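Local coordinates for nine-heme cytochrome c (Desulfovibrio desulfuricans, PDB 1OFW), which carries electrons through nine covalently bound c-type hemes and may form part of a transmembrane redox complex that passes electrons to the cytoplasm for sulfate reduction, at residues E4-G9 with N36-E41; A13-P18 with A157-T162; M175-K180 with F195-H200. All blocks are in the same frame, centred on the assembly; numbering follows the deposited sequence.

Contact 1. Residues E4-G9 with N36-E41; sequences EPTDSG and NHLIHE. With HEC (heme c), chain E.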
loop_
_atom_site.group_PDB
_atom_site.type_symbol
_atom_site.label_atom_id
_atom_site.label_comp_id
_atom_site.label_asym_id
_atom_site.label_seq_id
_atom_site.Cartn_x
_atom_site.Cartn_y
_atom_site.Cartn_z
ATOM N N GLU A 4 7.022 -13.183 20.071
ATOM C CA GLU A 4 7.938 -12.416 20.886
ATOM C C GLU A 4 7.246 -11.326 21.681
ATOM O O GLU A 4 6.413 -10.595 21.140
ATOM C CB GLU A 4 8.991 -11.798 19.970
ATOM C CG GLU A 4 9.977 -10.829 20.565
ATOM C CD GLU A 4 10.867 -10.152 19.509
ATOM O OE1 GLU A 4 10.920 -10.622 18.358
ATOM O OE2 GLU A 4 11.522 -9.126 19.810
ATOM N N PRO A 5 7.540 -11.180 22.968
ATOM C CA PRO A 5 6.872 -10.154 23.803
ATOM C C PRO A 5 7.319 -8.762 23.417
ATOM O O PRO A 5 8.452 -8.516 22.993
ATOM C CB PRO A 5 7.272 -10.505 25.226
ATOM C CG PRO A 5 8.349 -11.517 25.117
ATOM C CD PRO A 5 8.513 -11.995 23.714
ATOM N N THR A 6 6.412 -7.791 23.545
ATOM C CA THR A 6 6.752 -6.399 23.318
ATOM C C THR A 6 7.453 -5.751 24.511
ATOM O O THR A 6 7.219 -6.110 25.675
ATOM C CB THR A 6 5.491 -5.549 23.090
ATOM O OG1 THR A 6 4.683 -5.598 24.298
ATOM C CG2 THR A 6 4.685 -6.065 21.914
ATOM N N ASP A 7 8.289 -4.747 24.274
ATOM C CA ASP A 7 8.776 -3.897 25.343
ATOM C C ASP A 7 7.655 -3.052 25.940
ATOM O O ASP A 7 7.682 -2.795 27.144
ATOM C CB ASP A 7 9.883 -2.997 24.832
ATOM C CG ASP A 7 11.168 -3.796 24.635
ATOM O OD1 ASP A 7 11.297 -4.978 25.034
ATOM O OD2 ASP A 7 12.067 -3.165 24.044
ATOM N N SER A 8 6.675 -2.657 25.140
ATOM C CA SER A 8 5.642 -1.748 25.620
ATOM C C SER A 8 4.662 -2.380 26.595
ATOM O O SER A 8 4.045 -1.634 27.358
ATOM C CB SER A 8 4.835 -1.213 24.446
ATOM O OG SER A 8 4.391 -2.226 23.576
ATOM N N GLY A 9 4.469 -3.685 26.546
ATOM C CA GLY A 9 3.449 -4.391 27.310
ATOM C C GLY A 9 2.118 -4.511 26.637
ATOM O O GLY A 9 1.124 -5.017 27.109
ATOM N N ASN A 36 -0.029 -6.382 14.040
ATOM C CA ASN A 36 1.237 -6.804 14.619
ATOM C C ASN A 36 1.883 -5.632 15.330
ATOM O O ASN A 36 2.601 -4.790 14.764
ATOM C CB ASN A 36 2.136 -7.393 13.511
ATOM C CG ASN A 36 3.281 -8.175 14.130
ATOM O OD1 ASN A 36 3.820 -7.722 15.138
ATOM N ND2 ASN A 36 3.656 -9.311 13.532
ATOM N N HIS A 37 1.565 -5.519 16.630
ATOM C CA HIS A 37 2.012 -4.402 17.424
ATOM C C HIS A 37 3.525 -4.416 17.586
ATOM O O HIS A 37 4.171 -3.379 17.603
ATOM C CB HIS A 37 1.307 -4.415 18.796
ATOM C CG HIS A 37 1.326 -3.098 19.493
ATOM N ND1 HIS A 37 2.413 -2.538 20.115
ATOM C CD2 HIS A 37 0.341 -2.155 19.647
ATOM C CE1 HIS A 37 2.099 -1.358 20.617
ATOM N NE2 HIS A 37 0.835 -1.093 20.346
ATOM N N LEU A 38 4.069 -5.628 17.709
ATOM C CA LEU A 38 5.519 -5.781 17.886
ATOM C C LEU A 38 6.252 -5.131 16.721
ATOM O O LEU A 38 7.191 -4.370 16.969
ATOM C CB LEU A 38 5.839 -7.262 18.024
ATOM C CG LEU A 38 7.335 -7.624 18.146
ATOM C CD1 LEU A 38 7.812 -7.321 19.550
ATOM C CD2 LEU A 38 7.620 -9.064 17.761
ATOM N N ILE A 39 5.792 -5.443 15.505
ATOM C CA ILE A 39 6.503 -4.883 14.336
ATOM C C ILE A 39 6.392 -3.389 14.327
ATOM O O ILE A 39 7.360 -2.645 14.073
ATOM C CB ILE A 39 5.979 -5.530 13.033
ATOM C CG1 ILE A 39 6.642 -6.906 12.835
ATOM C CG2 ILE A 39 6.113 -4.647 11.825
ATOM C CD1 ILE A 39 5.913 -7.764 11.809
ATOM N N HIS A 40 5.185 -2.895 14.616
ATOM C CA HIS A 40 4.967 -1.454 14.536
ATOM C C HIS A 40 5.711 -0.681 15.626
ATOM O O HIS A 40 6.326 0.344 15.355
ATOM C CB HIS A 40 3.467 -1.153 14.592
ATOM C CG HIS A 40 2.779 -1.397 13.264
ATOM N ND1 HIS A 40 2.353 -2.641 12.832
ATOM C CD2 HIS A 40 2.438 -0.520 12.284
ATOM C CE1 HIS A 40 1.794 -2.513 11.638
ATOM N NE2 HIS A 40 1.825 -1.236 11.290
ATOM N N GLU A 41 5.743 -1.130 16.880
ATOM C CA GLU A 41 6.410 -0.346 17.923
ATOM C C GLU A 41 7.919 -0.391 17.705
ATOM O O GLU A 41 8.574 0.554 18.151
ATOM C CB GLU A 41 5.998 -0.822 19.309
ATOM C CG GLU A 41 6.614 -2.142 19.771
ATOM C CD GLU A 41 6.126 -2.479 21.184
ATOM O OE1 GLU A 41 4.920 -2.778 21.328
ATOM O OE2 GLU A 41 6.927 -2.436 22.149
HETATM FE FE HEC E . 1.244 -0.483 9.515
HETATM C CHA HEC E . 3.657 -2.531 8.338
HETATM C CHB HEC E . -1.108 -2.978 9.075
HETATM C CHC HEC E . -1.003 1.323 11.279
HETATM C CHD HEC E . 3.506 2.079 9.742
HETATM N NA HEC E . 1.257 -2.327 8.747
HETATM C C1A HEC E . 2.368 -3.028 8.304
HETATM C C2A HEC E . 1.927 -4.306 7.809
HETATM C C3A HEC E . 0.599 -4.368 7.898
HETATM C C4A HEC E . 0.181 -3.168 8.615
HETATM C CMA HEC E . -0.337 -5.447 7.403
HETATM C CAA HEC E . 2.896 -5.399 7.293
HETATM C CBA HEC E . 3.687 -6.065 8.459
HETATM C CGA HEC E . 2.679 -6.721 9.407
HETATM O O1A HEC E . 2.144 -7.748 8.996
HETATM O O2A HEC E . 2.442 -6.130 10.489
HETATM N NB HEC E . -0.658 -0.779 10.052
HETATM C C1B HEC E . -1.485 -1.868 9.816
HETATM C C2B HEC E . -2.776 -1.657 10.437
HETATM C C3B HEC E . -2.749 -0.442 11.036
HETATM C C4B HEC E . -1.427 0.090 10.819
HETATM C CMB HEC E . -3.919 -2.672 10.362
HETATM C CAB HEC E . -3.826 0.337 11.791
HETATM C CBB HEC E . -4.539 -0.484 12.917
HETATM N NC HEC E . 1.247 1.346 10.321
HETATM C C1C HEC E . 0.190 1.962 10.992
HETATM C C2C HEC E . 0.535 3.335 11.303
HETATM C C3C HEC E . 1.795 3.526 10.892
HETATM C C4C HEC E . 2.239 2.296 10.277
HETATM C CMC HEC E . -0.486 4.304 11.938
HETATM C CAC HEC E . 2.677 4.759 10.911
HETATM C CBC HEC E . 2.457 5.755 12.077
HETATM N ND HEC E . 3.194 -0.271 9.122
HETATM C C1D HEC E . 3.944 0.866 9.280
HETATM C C2D HEC E . 5.312 0.593 8.891
HETATM C C3D HEC E . 5.381 -0.711 8.590
HETATM C C4D HEC E . 4.044 -1.260 8.664
HETATM C CMD HEC E . 6.417 1.640 8.881
HETATM C CAD HEC E . 6.612 -1.551 8.222
HETATM C CBD HEC E . 7.389 -1.931 9.505
HETATM C CGD HEC E . 8.757 -2.523 9.210
HETATM O O1D HEC E . 9.273 -3.309 10.038
HETATM O O2D HEC E . 9.331 -2.193 8.160
HETATM O O HOH W 1 9.157 -4.342 21.484
#
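E4 lies across L38 at about a right angle, two side chains meeting where the irregular N-terminal loop runs past the first turn of helix 37-43. With CG anti to the backbone N (chi1 174°), the extended glutamate passes across the methyl groups of the leucine. E4 CB is 3.8 Å from L38 CD2, and CG stays close to the same methyl. CD is also 3.8 Å from L38 CD2. At the tip the oxygens part: OE1 comes to 3.7 Å from L38 CD2, while OE2 is nearer CD1 and forms a salt bridge with K42, one residue beyond the segment. The helix carries the paired histidines of a class III cytochrome c, H37 binding the iron of heme 1 and H40, through NE2, that of heme 3, each completed by a second histidine, H51 and H101. Beside H37 stands E41. Its OE2 accepts from S8 N at 3.0 Å through the syn lone pair, and a water joins the same oxygen to D7 N. OE1 turns its anti lone pair to H37 ND1, 2.8 Å away and close to the ring plane, a bond likely to polarise the heme ligand. S8 OG also comes to OE1, but at 2.4 Å the approach is too short for its detail to be trusted. T6 OG1 accepts from G9 N at 3.0 Å, an ST motif, and is also hydrogen-bonded to A10 O.

Contact 2. Residues A13-P18 with A157-T162; sequences AIVMFP and ALAAET. With HEC (heme c), chain G.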
loop_
_atom_site.group_PDB
_atom_site.type_symbol
_atom_site.label_atom_id
_atom_site.label_comp_id
_atom_site.label_asym_id
_atom_site.label_seq_id
_atom_site.Cartn_x
_atom_site.Cartn_y
_atom_site.Cartn_z
ATOM N N ALA A 13 0.655 -9.338 19.054
ATOM C CA ALA A 13 -0.295 -9.257 17.950
ATOM C C ALA A 13 -1.712 -9.262 18.525
ATOM O O ALA A 13 -1.919 -9.909 19.543
ATOM C CB ALA A 13 -0.089 -10.378 16.950
ATOM N N ILE A 14 -2.624 -8.543 17.905
ATOM C CA ILE A 14 -3.907 -8.156 18.433
ATOM C C ILE A 14 -4.990 -8.380 17.383
ATOM O O ILE A 14 -4.845 -7.785 16.322
ATOM C CB ILE A 14 -3.915 -6.637 18.817
ATOM C CG1 ILE A 14 -2.860 -6.262 19.852
ATOM C CG2 ILE A 14 -5.311 -6.174 19.218
ATOM C CD1 ILE A 14 -2.519 -4.787 19.995
ATOM N N VAL A 15 -6.031 -9.131 17.669
ATOM C CA VAL A 15 -7.205 -9.135 16.789
ATOM C C VAL A 15 -8.079 -7.907 17.109
ATOM O O VAL A 15 -8.480 -7.709 18.262
ATOM C CB VAL A 15 -8.070 -10.380 16.915
ATOM C CG1 VAL A 15 -9.097 -10.399 15.797
ATOM C CG2 VAL A 15 -7.228 -11.659 16.865
ATOM N N MET A 16 -8.373 -7.100 16.106
ATOM C CA MET A 16 -9.218 -5.934 16.152
ATOM C C MET A 16 -10.555 -6.223 15.498
ATOM O O MET A 16 -10.677 -6.620 14.338
ATOM C CB MET A 16 -8.544 -4.748 15.453
ATOM C CG MET A 16 -7.172 -4.414 16.040
ATOM S SD MET A 16 -6.298 -3.135 15.137
ATOM C CE MET A 16 -7.303 -1.708 15.513
ATOM N N PHE A 17 -11.622 -6.032 16.285
ATOM C CA PHE A 17 -12.957 -6.370 15.864
ATOM C C PHE A 17 -13.825 -5.157 15.603
ATOM O O PHE A 17 -13.512 -4.043 16.046
ATOM C CB PHE A 17 -13.668 -7.181 16.973
ATOM C CG PHE A 17 -13.098 -8.565 17.159
ATOM C CD1 PHE A 17 -12.090 -8.779 18.081
ATOM C CD2 PHE A 17 -13.565 -9.635 16.445
ATOM C CE1 PHE A 17 -11.602 -10.041 18.236
ATOM C CE2 PHE A 17 -13.086 -10.921 16.584
ATOM C CZ PHE A 17 -12.089 -11.120 17.521
ATOM N N PRO A 18 -14.908 -5.360 14.863
ATOM C CA PRO A 18 -15.828 -4.243 14.563
ATOM C C PRO A 18 -16.733 -3.915 15.750
ATOM O O PRO A 18 -17.899 -4.284 15.794
ATOM C CB PRO A 18 -16.645 -4.778 13.371
ATOM C CG PRO A 18 -16.625 -6.237 13.580
ATOM C CD PRO A 18 -15.320 -6.582 14.182
ATOM N N ALA A 157 -4.442 -16.046 21.007
ATOM C CA ALA A 157 -4.250 -17.301 20.308
ATOM C C ALA A 157 -4.652 -17.139 18.829
ATOM O O ALA A 157 -3.917 -17.630 17.984
ATOM C CB ALA A 157 -5.014 -18.468 20.916
ATOM N N LEU A 158 -5.767 -16.460 18.599
ATOM C CA LEU A 158 -6.213 -16.208 17.216
ATOM C C LEU A 158 -5.181 -15.347 16.483
ATOM O O LEU A 158 -4.856 -15.611 15.328
ATOM C CB LEU A 158 -7.572 -15.518 17.196
ATOM C CG LEU A 158 -8.798 -16.396 17.549
ATOM C CD1 LEU A 158 -10.014 -15.505 17.701
ATOM C CD2 LEU A 158 -9.012 -17.472 16.508
ATOM N N ALA A 159 -4.680 -14.318 17.166
ATOM C CA ALA A 159 -3.696 -13.437 16.553
ATOM C C ALA A 159 -2.426 -14.204 16.223
ATOM O O ALA A 159 -1.825 -14.086 15.152
ATOM C CB ALA A 159 -3.388 -12.285 17.499
ATOM N N ALA A 160 -1.969 -15.047 17.163
ATOM C CA ALA A 160 -0.733 -15.784 16.897
ATOM C C ALA A 160 -0.887 -16.786 15.786
ATOM O O ALA A 160 0.001 -16.989 14.956
ATOM C CB ALA A 160 -0.298 -16.487 18.177
ATOM N N GLU A 161 -2.012 -17.469 15.730
ATOM C CA GLU A 161 -2.273 -18.427 14.665
ATOM C C GLU A 161 -2.249 -17.720 13.321
ATOM O O GLU A 161 -1.675 -18.155 12.331
ATOM C CB GLU A 161 -3.604 -19.139 14.912
ATOM C CG GLU A 161 -3.993 -20.038 13.763
ATOM C CD GLU A 161 -5.257 -20.829 14.070
ATOM O OE1 GLU A 161 -5.898 -20.595 15.109
ATOM O OE2 GLU A 161 -5.595 -21.699 13.242
ATOM N N THR A 162 -2.874 -16.551 13.296
ATOM C CA THR A 162 -2.883 -15.770 12.055
ATOM C C THR A 162 -1.496 -15.357 11.649
ATOM O O THR A 162 -1.052 -15.566 10.503
ATOM C CB THR A 162 -3.778 -14.527 12.245
ATOM O OG1 THR A 162 -5.095 -14.931 12.567
ATOM C CG2 THR A 162 -3.889 -13.725 10.941
HETATM FE FE HEC G . -10.772 -1.827 6.859
HETATM C CHA HEC G . -12.487 -1.699 9.822
HETATM C CHB HEC G . -13.737 -1.964 5.183
HETATM C CHC HEC G . -9.086 -1.902 3.895
HETATM C CHD HEC G . -7.820 -1.639 8.565
HETATM N NA HEC G . -12.691 -1.797 7.412
HETATM C C1A HEC G . -13.252 -1.703 8.694
HETATM C C2A HEC G . -14.686 -1.548 8.614
HETATM C C3A HEC G . -15.011 -1.623 7.317
HETATM C C4A HEC G . -13.779 -1.796 6.551
HETATM C CMA HEC G . -16.408 -1.558 6.671
HETATM C CAA HEC G . -15.596 -1.313 9.827
HETATM C CBA HEC G . -15.949 -2.610 10.585
HETATM C CGA HEC G . -16.798 -3.584 9.795
HETATM O O1A HEC G . -17.930 -3.181 9.385
HETATM O O2A HEC G . -16.353 -4.745 9.620
HETATM N NB HEC G . -11.314 -1.928 4.942
HETATM C C1B HEC G . -12.590 -2.045 4.416
HETATM C C2B HEC G . -12.517 -2.264 2.985
HETATM C C3B HEC G . -11.208 -2.223 2.644
HETATM C C4B HEC G . -10.459 -2.005 3.856
HETATM C CMB HEC G . -13.747 -2.536 2.100
HETATM C CAB HEC G . -10.534 -2.406 1.280
HETATM C CBB HEC G . -11.176 -1.449 0.225
HETATM N NC HEC G . -8.850 -1.817 6.347
HETATM C C1C HEC G . -8.344 -1.848 5.060
HETATM C C2C HEC G . -6.910 -1.819 5.116
HETATM C C3C HEC G . -6.547 -1.757 6.416
HETATM C C4C HEC G . -7.763 -1.731 7.180
HETATM C CMC HEC G . -6.036 -1.904 3.846
HETATM C CAC HEC G . -5.137 -1.817 7.033
HETATM C CBC HEC G . -4.177 -0.743 6.472
HETATM N ND HEC G . -10.257 -1.730 8.787
HETATM C C1D HEC G . -8.978 -1.729 9.299
HETATM C C2D HEC G . -9.031 -1.858 10.747
HETATM C C3D HEC G . -10.329 -1.911 11.087
HETATM C C4D HEC G . -11.106 -1.775 9.886
HETATM C CMD HEC G . -7.792 -1.906 11.675
HETATM C CAD HEC G . -10.903 -2.101 12.510
HETATM C CBD HEC G . -11.008 -3.620 12.840
HETATM C CGD HEC G . -12.216 -4.274 12.236
HETATM O O1D HEC G . -12.130 -5.291 11.477
HETATM O O2D HEC G . -13.332 -3.775 12.543
#
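Strand 13-16, which pairs antiparallel with strand 33-36 in the N-terminal class III cytochrome c region, presses A13 and V15 against helix 152-164, while I14 and M16 touch hemes. Strand and helix segments run strongly crosswise: their axes come within 6.9 Å and their N-to-C directions make an angle of 109°. A159 is at the centre. Its methyl, the whole of its side chain, sits 3.8 Å from A13 CB and 3.5 Å from the backbone oxygen A13 O, so it meets the strand's main chain as well as its side chains. V15 follows two residues along. With chi1 at -170°, CG2 stands anti to the carbonyl carbon and beside the backbone N, and it is this branch that meets the helix, 3.7 Å from A159 N and 3.9 Å from both L158 CB and A159 CB; a single methyl thus spans two neighbouring helix residues. L158 O accepts from T162 N and, at 2.9 Å, from T162 OG1, the two donors arriving from opposite faces of the carbonyl plane; the hydroxyl is also bonded to T134 N. At the end of the strand and beyond it, the chain runs along a heme propionate, with M16 O 3.4 Å from CBD of the heme and P18 N 3.2 Å from its O2D. V34 of the partner strand also touches both V15 and A159. A polar tie joins V15 N to N155 OD1, earlier in the same helix. Across the two segments, however, the meeting is methyl on methyl, methylene and backbone, without directional bonds, and its fit therefore rests on shape.

Contact 3. Residues M175-K180 with F195-H200; sequences MLAPYK and FTHRRH. With HEC (heme c), chain J.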
loop_
_atom_site.group_PDB
_atom_site.type_symbol
_atom_site.label_atom_id
_atom_site.label_comp_id
_atom_site.label_asym_id
_atom_site.label_seq_id
_atom_site.Cartn_x
_atom_site.Cartn_y
_atom_site.Cartn_z
ATOM N N MET A 175 14.102 -11.347 -14.697
ATOM C CA MET A 175 14.513 -12.284 -15.689
ATOM C C MET A 175 13.335 -12.796 -16.518
ATOM O O MET A 175 13.596 -13.245 -17.638
ATOM C CB MET A 175 15.137 -13.577 -15.129
ATOM C CG MET A 175 16.399 -13.380 -14.354
ATOM S SD MET A 175 17.683 -12.683 -15.357
ATOM C CE MET A 175 18.598 -11.802 -14.081
ATOM N N LEU A 176 12.119 -12.773 -15.983
ATOM C CA LEU A 176 10.972 -13.138 -16.790
ATOM C C LEU A 176 10.358 -11.999 -17.589
ATOM O O LEU A 176 9.318 -12.226 -18.219
ATOM C CB LEU A 176 9.901 -13.753 -15.884
ATOM C CG LEU A 176 10.331 -15.028 -15.171
ATOM C CD1 LEU A 176 9.186 -15.621 -14.359
ATOM C CD2 LEU A 176 10.813 -16.086 -16.170
ATOM N N ALA A 177 11.013 -10.862 -17.562
ATOM C CA ALA A 177 10.608 -9.674 -18.310
ATOM C C ALA A 177 11.749 -9.212 -19.211
ATOM O O ALA A 177 12.903 -9.615 -19.036
ATOM C CB ALA A 177 10.210 -8.567 -17.363
ATOM N N PRO A 178 11.456 -8.404 -20.217
ATOM C CA PRO A 178 12.508 -8.074 -21.184
ATOM C C PRO A 178 13.731 -7.443 -20.564
ATOM O O PRO A 178 13.700 -6.711 -19.592
ATOM C CB PRO A 178 11.817 -7.061 -22.114
ATOM C CG PRO A 178 10.376 -7.454 -22.013
ATOM C CD PRO A 178 10.188 -7.809 -20.572
ATOM N N TYR A 179 14.895 -7.742 -21.165
ATOM C CA TYR A 179 16.136 -7.167 -20.709
ATOM C C TYR A 179 16.195 -5.690 -21.044
ATOM O O TYR A 179 16.368 -4.801 -20.191
ATOM C CB TYR A 179 17.325 -7.947 -21.347
ATOM C CG TYR A 179 18.629 -7.310 -20.960
ATOM C CD1 TYR A 179 19.191 -7.565 -19.722
ATOM C CD2 TYR A 179 19.303 -6.458 -21.817
ATOM C CE1 TYR A 179 20.382 -6.998 -19.341
ATOM C CE2 TYR A 179 20.500 -5.871 -21.438
ATOM C CZ TYR A 179 21.047 -6.148 -20.198
ATOM O OH TYR A 179 22.234 -5.535 -19.851
ATOM N N LYS A 180 16.064 -5.401 -22.334
ATOM C CA LYS A 180 15.871 -4.047 -22.828
ATOM C C LYS A 180 14.659 -4.006 -23.753
ATOM O O LYS A 180 14.213 -5.012 -24.298
ATOM C CB LYS A 180 17.134 -3.526 -23.498
ATOM C CG LYS A 180 17.285 -3.933 -24.933
ATOM C CD LYS A 180 18.514 -3.338 -25.598
ATOM C CE LYS A 180 18.294 -1.922 -26.048
ATOM N NZ LYS A 180 19.364 -1.496 -27.001
ATOM N N PHE A 195 15.427 1.399 -23.653
ATOM C CA PHE A 195 15.043 1.410 -22.223
ATOM C C PHE A 195 15.621 0.204 -21.508
ATOM O O PHE A 195 15.402 -0.928 -21.931
ATOM C CB PHE A 195 13.528 1.476 -22.111
ATOM C CG PHE A 195 12.972 1.383 -20.701
ATOM C CD1 PHE A 195 13.432 2.213 -19.717
ATOM C CD2 PHE A 195 12.006 0.447 -20.393
ATOM C CE1 PHE A 195 12.933 2.134 -18.437
ATOM C CE2 PHE A 195 11.493 0.385 -19.111
ATOM C CZ PHE A 195 11.956 1.228 -18.125
ATOM N N THR A 196 16.369 0.467 -20.446
ATOM C CA THR A 196 16.999 -0.586 -19.658
ATOM C C THR A 196 15.998 -1.186 -18.673
ATOM O O THR A 196 16.037 -1.015 -17.457
ATOM C CB THR A 196 18.236 -0.033 -18.932
ATOM O OG1 THR A 196 17.854 1.093 -18.155
ATOM C CG2 THR A 196 19.308 0.478 -19.930
ATOM N N HIS A 197 15.066 -1.909 -19.254
ATOM C CA HIS A 197 13.908 -2.457 -18.586
ATOM C C HIS A 197 14.305 -3.296 -17.394
ATOM O O HIS A 197 13.811 -3.088 -16.265
ATOM C CB HIS A 197 13.119 -3.296 -19.622
ATOM C CG HIS A 197 11.730 -3.716 -19.238
ATOM N ND1 HIS A 197 11.496 -4.707 -18.327
ATOM C CD2 HIS A 197 10.504 -3.269 -19.565
ATOM C CE1 HIS A 197 10.192 -4.866 -18.152
ATOM N NE2 HIS A 197 9.556 -3.992 -18.897
ATOM N N ARG A 198 15.172 -4.302 -17.601
ATOM C CA ARG A 198 15.537 -5.201 -16.478
ATOM C C ARG A 198 16.387 -4.514 -15.426
ATOM O O ARG A 198 16.241 -4.717 -14.206
ATOM C CB ARG A 198 16.239 -6.471 -16.995
ATOM C CG ARG A 198 16.434 -7.522 -15.946
ATOM C CD ARG A 198 17.045 -8.775 -16.576
ATOM N NE ARG A 198 16.083 -9.410 -17.469
ATOM C CZ ARG A 198 16.371 -10.337 -18.393
ATOM N NH1 ARG A 198 17.652 -10.703 -18.512
ATOM N NH2 ARG A 198 15.402 -10.865 -19.149
ATOM N N ARG A 199 17.298 -3.651 -15.854
ATOM C CA ARG A 199 18.125 -2.882 -14.951
ATOM C C ARG A 199 17.234 -2.045 -14.005
ATOM O O ARG A 199 17.484 -2.041 -12.796
ATOM C CB ARG A 199 19.035 -1.982 -15.737
ATOM C CG ARG A 199 20.039 -1.199 -14.928
ATOM C CD ARG A 199 20.771 -0.279 -15.904
ATOM N NE ARG A 199 21.698 0.645 -15.283
ATOM C CZ ARG A 199 22.983 0.352 -15.065
ATOM N NH1 ARG A 199 23.552 -0.809 -15.373
ATOM N NH2 ARG A 199 23.733 1.287 -14.493
ATOM N N HIS A 200 16.224 -1.409 -14.623
ATOM C CA HIS A 200 15.264 -0.574 -13.886
ATOM C C HIS A 200 14.535 -1.394 -12.823
ATOM O O HIS A 200 14.574 -1.064 -11.623
ATOM C CB HIS A 200 14.275 0.059 -14.868
ATOM C CG HIS A 200 14.667 1.419 -15.321
ATOM N ND1 HIS A 200 15.659 1.650 -16.272
ATOM C CD2 HIS A 200 14.222 2.656 -14.945
ATOM C CE1 HIS A 200 15.771 2.960 -16.429
ATOM N NE2 HIS A 200 14.911 3.621 -15.640
HETATM FE FE HEC J . 14.569 5.602 -15.447
HETATM C CHA HEC J . 17.788 6.034 -14.477
HETATM C CHB HEC J . 15.452 6.199 -18.704
HETATM C CHC HEC J . 11.344 5.152 -16.417
HETATM C CHD HEC J . 13.666 4.987 -12.182
HETATM N NA HEC J . 16.267 6.036 -16.409
HETATM C C1A HEC J . 17.528 6.166 -15.827
HETATM C C2A HEC J . 18.504 6.455 -16.852
HETATM C C3A HEC J . 17.851 6.524 -18.020
HETATM C C4A HEC J . 16.458 6.243 -17.756
HETATM C CMA HEC J . 18.349 6.841 -19.439
HETATM C CAA HEC J . 20.001 6.615 -16.567
HETATM C CBA HEC J . 20.752 5.287 -16.748
HETATM C CGA HEC J . 20.018 3.974 -16.805
HETATM O O1A HEC J . 19.953 3.365 -15.705
HETATM O O2A HEC J . 19.531 3.486 -17.869
HETATM N NB HEC J . 13.600 5.725 -17.176
HETATM C C1B HEC J . 14.130 5.936 -18.451
HETATM C C2B HEC J . 13.078 5.857 -19.443
HETATM C C3B HEC J . 11.923 5.562 -18.807
HETATM C C4B HEC J . 12.256 5.472 -17.398
HETATM C CMB HEC J . 13.329 6.089 -20.932
HETATM C CAB HEC J . 10.521 5.365 -19.363
HETATM C CBB HEC J . 10.452 4.437 -20.597
HETATM N NC HEC J . 12.869 5.212 -14.470
HETATM C C1C HEC J . 11.638 5.060 -15.071
HETATM C C2C HEC J . 10.598 4.819 -14.068
HETATM C C3C HEC J . 11.252 4.723 -12.902
HETATM C C4C HEC J . 12.653 4.973 -13.133
HETATM C CMC HEC J . 9.102 4.759 -14.424
HETATM C CAC HEC J . 10.743 4.496 -11.459
HETATM C CBC HEC J . 9.472 3.658 -11.342
HETATM N ND HEC J . 15.537 5.507 -13.699
HETATM C C1D HEC J . 14.993 5.232 -12.453
HETATM C C2D HEC J . 16.039 5.268 -11.448
HETATM C C3D HEC J . 17.186 5.581 -12.079
HETATM C C4D HEC J . 16.894 5.711 -13.484
HETATM C CMD HEC J . 15.816 5.019 -9.944
HETATM C CAD HEC J . 18.548 5.789 -11.383
HETATM C CBD HEC J . 19.397 4.522 -11.595
HETATM C CGD HEC J . 19.106 3.497 -10.517
HETATM O O1D HEC J . 18.470 2.470 -10.845
HETATM O O2D HEC J . 19.507 3.767 -9.365
HETATM O O HOH W 2 13.037 -7.033 -16.946
HETATM O O HOH W 3 18.238 -3.584 -18.671
#
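R198 directs two N-H donors to the backbone of segment 175-180. NH2 meets A177 O at 2.8 Å in the guanidinium plane, nearly in line with the carbonyl (C=O...N 167°), and the backbone N of R198 bonds to Y179 O at 2.9 Å, almost straight at 177°. NE has a weak bond to P174 O. The chain bends at chi3 (-68°), which brings the flat group between M175, whose CA and SD lie over one face, and Y179 CB on the other. The loop carbonyls have further partners. Water donates to Y179 O at 2.7 Å and accepts from R199 N, and a second water donates to P178 O while accepting from H197 ND1. H197, which binds the iron of heme 6 together with H229, takes P178 CD over its ring face in a CH-pi contact, 4.1 Å to the centroid. H200 has its NE2 on the iron of heme 8, with H271 as the other axial ligand; its ND1 is shared between T196 O and T196 OG1. That hydroxyl in turn donates to propionate O2A of the same heme at 2.9 Å, and R199 NE donates to the other oxygen, O1A, of that propionate. The loop leads into strand 181-183, antiparallel to strand 193-195; this second strand ends at F195, and T196, at the N-cap position, leads into helix 197-206.

Contacts 1 and 2 are joined directly, I14 CD1 lying 3.9 Å from H37 CD2; strand 13-16 follows the loop of contact 1, and its partner strand 33-36 runs into the helix of that contact. Contact 3 stands about 40 Å from either, centre to centre, yet resembles contact 1: in both, a segment that is largely loop lies against the start of a helix with two axial histidines, those helices belonging to the first and second class III cytochrome c ranges. Contact 2 is buried and apolar. Contact 1, at the surface, depends on a carboxylate, whereas the partly buried contact 3 uses arginine and backbone carbonyls, and both enlist water.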